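Long-range contact in E3 SUMO-protein ligase SIZ1 (Saccharomyces cerevisiae, PDB 3I2D), which acts as an E3 ligase that promotes attachment of SUMO to septins and PCNA, using an SP-RING-type zinc finger to engage UBC9: residues 74-85 against 116-124. Residues are numbered along the deposited sequence; the frame is centred on the assembly and turned at random.
Sequences YKIQRLIPELVM and KHRLYLFSG
Tyr-74 and Phe-122 bring their rings together from opposite directions at one end of a buried contact inside the PINIT domain, between two strands of an antiparallel sheet that are not neighbours: strand 195-204 runs between them and takes the backbone hydrogen bonds of Lys-75, Gln-77 and Ile-80. Across that intervening strand the contact is made by side chains. The Tyr-74 and Phe-122 rings sit obliquely, planes 70° apart, with CE1 of Tyr-74 lying 3.8 Å from CZ of Phe-122, at the edge of the phenyl ring. Tyr-120 completes an aromatic cluster by turning its own edge toward the face of Tyr-74, a T-shaped pair with centroids 5.8 Å apart. In Tyr-74 a chi1 of 59° places CG between the backbone N and carbonyl carbon, a start from which the ring reaches both partners. With Tyr-74 cut back to an alanine, the edge of Tyr-120 would probably lose the face it meets, and a gap is likely to open beside Phe-122. Phe-68 also meets the ring of Phe-122.

Leu-119 carries the other apolar patch, where the first strand turns its corner. The side chain of Ile-80 crosses it at about a right angle, with its CD1 3.6 Å from CD2 of Leu-119, while Leu-83, ending the beta turn that starts at Ile-80, meets the other methyl tip to tip. Phe-100 of strand 93-100 packs against Ile-80 and Leu-83. Farther along, CE of Met-85 reaches CD2 of Leu-121. At the polar margin, beside the classic beta bulge of Gln-77 and Arg-78 opposite Ile-201, the Gln-77 amide lies at the edge of the His-117 ring. OE1 of Gln-77 is 3.0 Å from NE2 of His-117, and NE2 of Gln-77 gives that same ring nitrogen a weak hydrogen bond of 3.5 Å, bent to 134° at the hydrogen.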
ATOM      1  N   TYR A  74      -5.488   1.769   1.473  1.00 50.97           N
ATOM      2  CA  TYR A  74      -6.893   1.976   1.201  1.00 48.32           C
ATOM      3  C   TYR A  74      -7.602   0.652   1.446  1.00 50.39           C
ATOM      4  O   TYR A  74      -7.009  -0.419   1.311  1.00 55.50           O
ATOM      5  CB  TYR A  74      -7.111   2.524  -0.210  1.00 44.02           C
ATOM      6  CG  TYR A  74      -6.599   1.678  -1.351  1.00 54.89           C
ATOM      7  CD1 TYR A  74      -7.190   0.448  -1.657  1.00 56.24           C
ATOM      8  CD2 TYR A  74      -5.566   2.138  -2.172  1.00 50.11           C
ATOM      9  CE1 TYR A  74      -6.773  -0.300  -2.751  1.00 55.07           C
ATOM     10  CE2 TYR A  74      -5.141   1.400  -3.265  1.00 52.23           C
ATOM     11  CZ  TYR A  74      -5.747   0.179  -3.550  1.00 58.89           C
ATOM     12  OH  TYR A  74      -5.308  -0.575  -4.614  1.00 63.58           O
ATOM     13  N   LYS A  75      -8.859   0.724   1.853  1.00 47.81           N
ATOM     14  CA  LYS A  75      -9.614  -0.474   2.160  1.00 53.77           C
ATOM     15  C   LYS A  75     -10.925  -0.454   1.394  1.00 53.77           C
ATOM     16  O   LYS A  75     -11.709   0.494   1.513  1.00 49.89           O
ATOM     17  CB  LYS A  75      -9.873  -0.518   3.669  1.00 61.33           C
ATOM     18  CG  LYS A  75     -10.243  -1.873   4.244  1.00 70.73           C
ATOM     19  CD  LYS A  75     -10.222  -1.830   5.772  1.00 75.52           C
ATOM     20  CE  LYS A  75      -8.855  -1.357   6.285  1.00 79.36           C
ATOM     21  NZ  LYS A  75      -8.712  -1.341   7.777  1.00 72.04           N
ATOM     22  N   ILE A  76     -11.149  -1.492   0.590  1.00 53.64           N
ATOM     23  CA  ILE A  76     -12.374  -1.588  -0.191  1.00 55.86           C
ATOM     24  C   ILE A  76     -13.515  -1.819   0.792  1.00 57.55           C
ATOM     25  O   ILE A  76     -13.537  -2.819   1.515  1.00 58.42           O
ATOM     26  CB  ILE A  76     -12.282  -2.733  -1.208  1.00 54.46           C
ATOM     27  CG1 ILE A  76     -11.261  -2.368  -2.283  1.00 55.11           C
ATOM     28  CG2 ILE A  76     -13.633  -2.993  -1.824  1.00 55.18           C
ATOM     29  CD1 ILE A  76     -11.041  -3.457  -3.313  1.00 63.25           C
ATOM     30  N   GLN A  77     -14.449  -0.875   0.822  1.00 56.49           N
ATOM     31  CA  GLN A  77     -15.573  -0.924   1.744  1.00 56.03           C
ATOM     32  C   GLN A  77     -16.875  -1.374   1.110  1.00 55.72           C
ATOM     33  O   GLN A  77     -17.473  -2.353   1.554  1.00 57.79           O
ATOM     34  CB  GLN A  77     -15.775   0.454   2.348  1.00 64.35           C
ATOM     35  CG  GLN A  77     -15.845   0.498   3.849  1.00 73.28           C
ATOM     36  CD  GLN A  77     -15.640   1.909   4.355  1.00 80.59           C
ATOM     37  OE1 GLN A  77     -16.383   2.826   3.990  1.00 87.54           O
ATOM     38  NE2 GLN A  77     -14.619   2.099   5.188  1.00 79.54           N
ATOM     39  N   ARG A  78     -17.316  -0.658   0.079  1.00 53.14           N
ATOM     40  CA  ARG A  78     -18.572  -0.986  -0.593  1.00 55.62           C
ATOM     41  C   ARG A  78     -18.420  -1.028  -2.093  1.00 52.35           C
ATOM     42  O   ARG A  78     -17.623  -0.291  -2.664  1.00 58.52           O
ATOM     43  CB  ARG A  78     -19.632   0.066  -0.285  1.00 57.93           C
ATOM     44  CG  ARG A  78     -21.022  -0.476  -0.052  1.00 71.17           C
ATOM     45  CD  ARG A  78     -21.255  -0.721   1.433  1.00 76.85           C
ATOM     46  NE  ARG A  78     -20.831   0.425   2.242  1.00 80.83           N
ATOM     47  CZ  ARG A  78     -21.246   1.680   2.059  1.00 80.74           C
ATOM     48  NH1 ARG A  78     -22.107   1.972   1.088  1.00 70.82           N
ATOM     49  NH2 ARG A  78     -20.791   2.648   2.849  1.00 76.87           N
ATOM     50  N   LEU A  79     -19.194  -1.889  -2.735  1.00 53.12           N
ATOM     51  CA  LEU A  79     -19.173  -1.964  -4.186  1.00 55.75           C
ATOM     52  C   LEU A  79     -20.390  -1.223  -4.708  1.00 55.39           C
ATOM     53  O   LEU A  79     -21.501  -1.484  -4.260  1.00 62.98           O
ATOM     54  CB  LEU A  79     -19.263  -3.411  -4.689  1.00 55.54           C
ATOM     55  CG  LEU A  79     -19.421  -3.441  -6.225  1.00 60.06           C
ATOM     56  CD1 LEU A  79     -18.171  -4.015  -6.883  1.00 58.20           C
ATOM     57  CD2 LEU A  79     -20.636  -4.253  -6.610  1.00 57.64           C
ATOM     58  N   ILE A  80     -20.185  -0.285  -5.623  1.00 55.25           N
ATOM     59  CA  ILE A  80     -21.302   0.424  -6.243  1.00 58.80           C
ATOM     60  C   ILE A  80     -21.634  -0.534  -7.396  1.00 61.20           C
ATOM     61  O   ILE A  80     -21.016  -0.492  -8.461  1.00 54.17           O
ATOM     62  CB  ILE A  80     -20.865   1.799  -6.759  1.00 52.93           C
ATOM     63  CG1 ILE A  80     -20.491   2.683  -5.574  1.00 51.59           C
ATOM     64  CG2 ILE A  80     -21.984   2.445  -7.533  1.00 59.80           C
ATOM     65  CD1 ILE A  80     -20.090   4.066  -5.984  1.00 64.58           C
ATOM     66  N   PRO A  81     -22.638  -1.402  -7.182  1.00 67.02           N
ATOM     67  CA  PRO A  81     -23.149  -2.442  -8.085  1.00 68.28           C
ATOM     68  C   PRO A  81     -23.278  -2.079  -9.549  1.00 70.04           C
ATOM     69  O   PRO A  81     -22.847  -2.834 -10.421  1.00 73.75           O
ATOM     70  CB  PRO A  81     -24.483  -2.812  -7.454  1.00 62.68           C
ATOM     71  CG  PRO A  81     -24.958  -1.494  -6.953  1.00 67.36           C
ATOM     72  CD  PRO A  81     -23.720  -0.946  -6.285  1.00 65.63           C
ATOM     73  N   GLU A  82     -23.865  -0.920  -9.815  1.00 69.34           N
ATOM     74  CA  GLU A  82     -24.065  -0.459 -11.176  1.00 70.80           C
ATOM     75  C   GLU A  82     -22.756  -0.179 -11.930  1.00 68.50           C
ATOM     76  O   GLU A  82     -22.713  -0.260 -13.151  1.00 69.27           O
ATOM     77  CB  GLU A  82     -24.956   0.786 -11.148  1.00 73.63           C
ATOM     78  CG  GLU A  82     -25.429   1.155  -9.742  1.00 83.31           C
ATOM     79  CD  GLU A  82     -26.741   1.925  -9.736  1.00 91.24           C
ATOM     80  OE1 GLU A  82     -27.778   1.328 -10.110  1.00 85.52           O
ATOM     81  OE2 GLU A  82     -26.737   3.123  -9.361  1.00 91.26           O
ATOM     82  N   LEU A  83     -21.692   0.141 -11.195  1.00 70.79           N
ATOM     83  CA  LEU A  83     -20.382   0.438 -11.787  1.00 62.98           C
ATOM     84  C   LEU A  83     -19.560  -0.824 -12.041  1.00 62.92           C
ATOM     85  O   LEU A  83     -18.560  -1.078 -11.372  1.00 59.26           O
ATOM     86  CB  LEU A  83     -19.589   1.365 -10.867  1.00 56.52           C
ATOM     87  CG  LEU A  83     -19.288   2.762 -11.385  1.00 55.68           C
ATOM     88  CD1 LEU A  83     -18.451   3.508 -10.361  1.00 51.94           C
ATOM     89  CD2 LEU A  83     -18.548   2.659 -12.704  1.00 59.77           C
ATOM     90  N   VAL A  84     -19.993  -1.623 -13.001  1.00 62.28           N
ATOM     91  CA  VAL A  84     -19.279  -2.841 -13.342  1.00 57.99           C
ATOM     92  C   VAL A  84     -19.339  -2.957 -14.844  1.00 60.60           C
ATOM     93  O   VAL A  84     -20.408  -3.161 -15.422  1.00 68.53           O
ATOM     94  CB  VAL A  84     -19.928  -4.057 -12.699  1.00 55.75           C
ATOM     95  CG1 VAL A  84     -19.196  -5.323 -13.119  1.00 53.42           C
ATOM     96  CG2 VAL A  84     -19.909  -3.894 -11.192  1.00 55.89           C
ATOM     97  N   MET A  85     -18.186  -2.812 -15.479  1.00 61.16           N
ATOM     98  CA  MET A  85     -18.113  -2.866 -16.932  1.00 57.71           C
ATOM     99  C   MET A  85     -17.151  -3.944 -17.426  1.00 57.27           C
ATOM    100  O   MET A  85     -16.351  -4.496 -16.667  1.00 58.04           O
ATOM    101  CB  MET A  85     -17.684  -1.494 -17.456  1.00 48.93           C
ATOM    102  CG  MET A  85     -18.405  -0.352 -16.754  1.00 48.54           C
ATOM    103  SD  MET A  85     -17.752   1.292 -17.106  1.00 58.34           S
ATOM    104  CE  MET A  85     -16.187   1.275 -16.246  1.00 60.75           C
ATOM    105  N   LYS A 116     -12.432  10.571   4.698  1.00 83.45           N
ATOM    106  CA  LYS A 116     -11.373   9.683   4.275  1.00 80.56           C
ATOM    107  C   LYS A 116     -11.924   8.620   3.326  1.00 76.25           C
ATOM    108  O   LYS A 116     -11.429   7.496   3.289  1.00 80.89           O
ATOM    109  CB  LYS A 116     -10.741   9.013   5.493  1.00 87.13           C
ATOM    110  CG  LYS A 116      -9.942   9.949   6.380  1.00 91.45           C
ATOM    111  CD  LYS A 116      -9.094   9.165   7.382  1.00 91.22           C
ATOM    112  CE  LYS A 116      -8.244  10.098   8.234  1.00 91.22           C
ATOM    113  NZ  LYS A 116      -7.407  11.010   7.396  1.00 89.98           N
ATOM    114  N   HIS A 117     -12.950   8.963   2.561  1.00 66.62           N
ATOM    115  CA  HIS A 117     -13.531   7.998   1.642  1.00 62.09           C
ATOM    116  C   HIS A 117     -13.472   8.471   0.213  1.00 59.55           C
ATOM    117  O   HIS A 117     -13.582   9.664  -0.058  1.00 57.93           O
ATOM    118  CB  HIS A 117     -14.972   7.709   2.026  1.00 66.31           C
ATOM    119  CG  HIS A 117     -15.103   6.965   3.313  1.00 72.38           C
ATOM    120  ND1 HIS A 117     -14.850   7.549   4.536  1.00 74.62           N
ATOM    121  CD2 HIS A 117     -15.376   5.662   3.563  1.00 71.65           C
ATOM    122  CE1 HIS A 117     -14.956   6.635   5.484  1.00 77.87           C
ATOM    123  NE2 HIS A 117     -15.274   5.482   4.921  1.00 76.02           N
ATOM    124  N   ARG A 118     -13.302   7.533  -0.709  1.00 52.57           N
ATOM    125  CA  ARG A 118     -13.207   7.904  -2.114  1.00 53.07           C
ATOM    126  C   ARG A 118     -13.747   6.819  -3.024  1.00 50.38           C
ATOM    127  O   ARG A 118     -13.754   5.646  -2.658  1.00 57.49           O
ATOM    128  CB  ARG A 118     -11.752   8.198  -2.467  1.00 53.13           C
ATOM    129  CG  ARG A 118     -11.043   9.034  -1.418  1.00 61.60           C
ATOM    130  CD  ARG A 118     -10.435  10.268  -2.028  1.00 71.58           C
ATOM    131  NE  ARG A 118     -11.417  11.034  -2.782  1.00 67.60           N
ATOM    132  CZ  ARG A 118     -11.111  12.071  -3.555  1.00 77.54           C
ATOM    133  NH1 ARG A 118      -9.846  12.467  -3.671  1.00 72.51           N
ATOM    134  NH2 ARG A 118     -12.065  12.706  -4.223  1.00 82.64           N
ATOM    135  N   LEU A 119     -14.204   7.212  -4.209  1.00 45.79           N
ATOM    136  CA  LEU A 119     -14.748   6.261  -5.175  1.00 50.78           C
ATOM    137  C   LEU A 119     -13.661   5.878  -6.186  1.00 52.52           C
ATOM    138  O   LEU A 119     -13.296   6.673  -7.049  1.00 57.75           O
ATOM    139  CB  LEU A 119     -15.923   6.892  -5.906  1.00 48.04           C
ATOM    140  CG  LEU A 119     -17.013   5.996  -6.484  1.00 47.00           C
ATOM    141  CD1 LEU A 119     -17.384   6.581  -7.828  1.00 43.99           C
ATOM    142  CD2 LEU A 119     -16.550   4.548  -6.616  1.00 54.22           C
ATOM    143  N   TYR A 120     -13.141   4.663  -6.073  1.00 49.86           N
ATOM    144  CA  TYR A 120     -12.083   4.211  -6.963  1.00 51.67           C
ATOM    145  C   TYR A 120     -12.582   3.258  -8.035  1.00 54.76           C
ATOM    146  O   TYR A 120     -13.453   2.424  -7.797  1.00 59.22           O
ATOM    147  CB  TYR A 120     -10.977   3.516  -6.157  1.00 47.44           C
ATOM    148  CG  TYR A 120     -10.011   4.444  -5.458  1.00 46.07           C
ATOM    149  CD1 TYR A 120     -10.222   5.826  -5.435  1.00 50.46           C
ATOM    150  CD2 TYR A 120      -8.862   3.944  -4.847  1.00 47.04           C
ATOM    151  CE1 TYR A 120      -9.308   6.686  -4.828  1.00 44.05           C
ATOM    152  CE2 TYR A 120      -7.940   4.794  -4.232  1.00 45.90           C
ATOM    153  CZ  TYR A 120      -8.170   6.159  -4.232  1.00 53.33           C
ATOM    154  OH  TYR A 120      -7.256   7.000  -3.645  1.00 57.96           O
ATOM    155  N   LEU A 121     -12.041   3.388  -9.233  1.00 51.88           N
ATOM    156  CA  LEU A 121     -12.425   2.472 -10.277  1.00 47.30           C
ATOM    157  C   LEU A 121     -11.226   1.539 -10.451  1.00 52.02           C
ATOM    158  O   LEU A 121     -10.081   1.993 -10.556  1.00 47.34           O
ATOM    159  CB  LEU A 121     -12.715   3.224 -11.559  1.00 49.46           C
ATOM    160  CG  LEU A 121     -13.109   2.346 -12.740  1.00 51.06           C
ATOM    161  CD1 LEU A 121     -14.317   1.487 -12.385  1.00 37.24           C
ATOM    162  CD2 LEU A 121     -13.384   3.250 -13.928  1.00 50.40           C
ATOM    163  N   PHE A 122     -11.487   0.237 -10.422  1.00 49.04           N
ATOM    164  CA  PHE A 122     -10.431  -0.756 -10.583  1.00 52.99           C
ATOM    165  C   PHE A 122     -10.606  -1.470 -11.907  1.00 51.98           C
ATOM    166  O   PHE A 122     -11.701  -1.491 -12.472  1.00 52.34           O
ATOM    167  CB  PHE A 122     -10.473  -1.819  -9.474  1.00 50.06           C
ATOM    168  CG  PHE A 122     -10.025  -1.323  -8.137  1.00 57.76           C
ATOM    169  CD1 PHE A 122     -10.826  -0.465  -7.395  1.00 55.81           C
ATOM    170  CD2 PHE A 122      -8.796  -1.706  -7.622  1.00 56.05           C
ATOM    171  CE1 PHE A 122     -10.412   0.000  -6.171  1.00 47.41           C
ATOM    172  CE2 PHE A 122      -8.370  -1.243  -6.393  1.00 53.24           C
ATOM    173  CZ  PHE A 122      -9.181  -0.389  -5.665  1.00 57.05           C
ATOM    174  N   SER A 123      -9.525  -2.068 -12.384  1.00 44.56           N
ATOM    175  CA  SER A 123      -9.567  -2.807 -13.621  1.00 41.87           C
ATOM    176  C   SER A 123      -8.640  -3.987 -13.494  1.00 42.04           C
ATOM    177  O   SER A 123      -7.599  -3.888 -12.874  1.00 46.60           O
ATOM    178  CB  SER A 123      -9.121  -1.927 -14.773  1.00 43.57           C
ATOM    179  OG  SER A 123      -9.105  -2.661 -15.979  1.00 53.89           O
ATOM    180  N   GLY A 124      -9.025  -5.110 -14.075  1.00 45.20           N
ATOM    181  CA  GLY A 124      -8.189  -6.291 -14.027  1.00 44.57           C
ATOM    182  C   GLY A 124      -8.517  -7.144 -15.229  1.00 41.91           C
ATOM    183  O   GLY A 124      -9.535  -6.928 -15.871  1.00 48.09           O
TER